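Local structure of phage-related conserved hypothetical protein, BB2244 (2BDV) at residues A[174-177]-A[181-184]. The protein is of unknown function but, as a phage-related member of the SOS response associated peptidase (SRAP) family, may take part in the response to DNA damage. Sequence-based numbering, arbitrary orientation.
Sequences AREW and ATPV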
ATOM      1  N   ALA A 174     -12.072   5.764   2.654  1.00 21.67           N
ATOM      2  CA  ALA A 174     -11.395   5.233   1.486  1.00 21.89           C
ATOM      3  C   ALA A 174     -12.063   5.768   0.220  1.00 20.95           C
ATOM      4  O   ALA A 174     -11.384   6.104  -0.752  1.00 19.21           O
ATOM      5  CB  ALA A 174     -11.443   3.711   1.509  1.00 19.03           C
ATOM      6  N   ARG A 175     -13.392   5.830   0.229  1.00 20.22           N
ATOM      7  CA  ARG A 175     -14.133   6.343  -0.919  1.00 21.36           C
ATOM      8  C   ARG A 175     -13.812   7.810  -1.109  1.00 19.45           C
ATOM      9  O   ARG A 175     -13.614   8.265  -2.227  1.00 18.69           O
ATOM     10  CB  ARG A 175     -15.645   6.199  -0.715  1.00 22.71           C
ATOM     11  CG  ARG A 175     -16.121   4.774  -0.680  1.00 26.90           C
ATOM     12  CD  ARG A 175     -17.552   4.654  -0.185  1.00 27.82           C
ATOM     13  NE  ARG A 175     -17.747   3.299   0.317  1.00 34.22           N
ATOM     14  CZ  ARG A 175     -18.261   3.001   1.501  1.00 33.62           C
ATOM     15  NH1 ARG A 175     -18.654   3.970   2.321  1.00 33.18           N
ATOM     16  NH2 ARG A 175     -18.343   1.732   1.875  1.00 36.80           N
ATOM     17  N   GLU A 176     -13.765   8.558  -0.015  1.00 20.27           N
ATOM     18  CA  GLU A 176     -13.463   9.977  -0.126  1.00 22.13           C
ATOM     19  C   GLU A 176     -12.058  10.158  -0.689  1.00 21.29           C
ATOM     20  O   GLU A 176     -11.835  11.027  -1.519  1.00 21.78           O
ATOM     21  CB  GLU A 176     -13.562  10.645   1.233  1.00 24.54           C
ATOM     22  CG  GLU A 176     -14.239  11.992   1.200  1.00 28.10           C
ATOM     23  CD  GLU A 176     -14.307  12.595   2.581  1.00 30.43           C
ATOM     24  OE1 GLU A 176     -14.404  11.808   3.545  1.00 32.85           O
ATOM     25  OE2 GLU A 176     -14.272  13.838   2.707  1.00 33.64           O
ATOM     26  N   TRP A 177     -11.118   9.326  -0.243  1.00 20.07           N
ATOM     27  CA  TRP A 177      -9.746   9.410  -0.719  1.00 20.68           C
ATOM     28  C   TRP A 177      -9.629   9.257  -2.240  1.00 20.82           C
ATOM     29  O   TRP A 177      -8.953  10.049  -2.885  1.00 19.53           O
ATOM     30  CB  TRP A 177      -8.885   8.357  -0.001  1.00 21.96           C
ATOM     31  CG  TRP A 177      -7.459   8.224  -0.501  1.00 18.90           C
ATOM     32  CD1 TRP A 177      -6.964   7.241  -1.319  1.00 19.83           C
ATOM     33  CD2 TRP A 177      -6.345   9.062  -0.167  1.00 19.18           C
ATOM     34  NE1 TRP A 177      -5.612   7.413  -1.508  1.00 18.56           N
ATOM     35  CE2 TRP A 177      -5.206   8.525  -0.819  1.00 19.66           C
ATOM     36  CE3 TRP A 177      -6.195  10.217   0.616  1.00 17.24           C
ATOM     37  CZ2 TRP A 177      -3.933   9.103  -0.705  1.00 17.19           C
ATOM     38  CZ3 TRP A 177      -4.931  10.789   0.728  1.00 16.55           C
ATOM     39  CH2 TRP A 177      -3.817  10.230   0.068  1.00 16.35           C
ATOM     40  N   ALA A 181     -13.012  14.561  -6.642  1.00 24.66           N
ATOM     41  CA  ALA A 181     -13.621  15.812  -6.209  1.00 25.28           C
ATOM     42  C   ALA A 181     -13.110  16.300  -4.853  1.00 26.64           C
ATOM     43  O   ALA A 181     -13.171  17.495  -4.556  1.00 27.27           O
ATOM     44  CB  ALA A 181     -15.137  15.661  -6.165  1.00 23.00           C
ATOM     45  N   THR A 182     -12.613  15.388  -4.020  1.00 27.07           N
ATOM     46  CA  THR A 182     -12.118  15.791  -2.703  1.00 27.66           C
ATOM     47  C   THR A 182     -10.806  16.553  -2.826  1.00 26.73           C
ATOM     48  O   THR A 182      -9.851  16.070  -3.426  1.00 29.03           O
ATOM     49  CB  THR A 182     -11.899  14.580  -1.772  1.00 29.11           C
ATOM     50  OG1 THR A 182     -10.760  13.837  -2.213  1.00 32.78           O
ATOM     51  CG2 THR A 182     -13.121  13.678  -1.780  1.00 28.11           C
ATOM     52  N   PRO A 183     -10.743  17.762  -2.255  1.00 27.16           N
ATOM     53  CA  PRO A 183      -9.532  18.586  -2.311  1.00 25.75           C
ATOM     54  C   PRO A 183      -8.357  17.961  -1.569  1.00 24.58           C
ATOM     55  O   PRO A 183      -8.546  17.131  -0.678  1.00 24.36           O
ATOM     56  CB  PRO A 183      -9.986  19.903  -1.687  1.00 24.09           C
ATOM     57  CG  PRO A 183     -10.986  19.448  -0.673  1.00 27.01           C
ATOM     58  CD  PRO A 183     -11.786  18.417  -1.445  1.00 27.48           C
ATOM     59  N   VAL A 184      -7.148  18.365  -1.957  1.00 23.66           N
ATOM     60  CA  VAL A 184      -5.906  17.873  -1.360  1.00 25.58           C
ATOM     61  C   VAL A 184      -5.882  18.095   0.152  1.00 26.20           C
ATOM     62  O   VAL A 184      -5.324  17.291   0.903  1.00 26.22           O
ATOM     63  CB  VAL A 184      -4.671  18.593  -1.975  1.00 24.83           C
ATOM     64  CG1 VAL A 184      -3.389  18.134  -1.289  1.00 24.44           C
ATOM     65  CG2 VAL A 184      -4.598  18.319  -3.465  1.00 27.40           C
TER
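Thr182 packs against the main-chain carbonyl of Glu176 in the last turn of helix 171-178, in a short helix-loop-helix connection of the SRAP fold that leads into helix 184-191. The tight part is small and centres on a single oxygen: CG2 of Thr182 lies 3.0 Å from Glu176 O, closer than a methyl usually comes to an oxygen, and OG1 of the same threonine stands 3.1 Å from it. Threonine suits this place because its branched CB presents a methyl and a hydroxyl to the helix end together. With chi1 at 72°, OG1 sits between the backbone N and the carbonyl carbon and can face the last turn; the hydroxyl is within reach of two carbonyls, Glu176 O and that of Asp179. Apolar contact is added by the Glu176 side chain, whose CG meets CG2 of Thr182 at 3.6 Å. Beyond this point the packing thins. The glutamate runs on extended, chi2 180°, and its carboxylate forms a salt bridge with Arg186 of the following helix. Pro183, exposed, stands at the N-cap position, where its missing N-H costs that helix no bond, though its ring offers no acceptor for capping. The CB of Trp177 points away from the loop, and its indole is buried against Leu96, Ala130 and Leu132, where NE1 hydrogen-bonds to the carbonyl oxygen of Ile95.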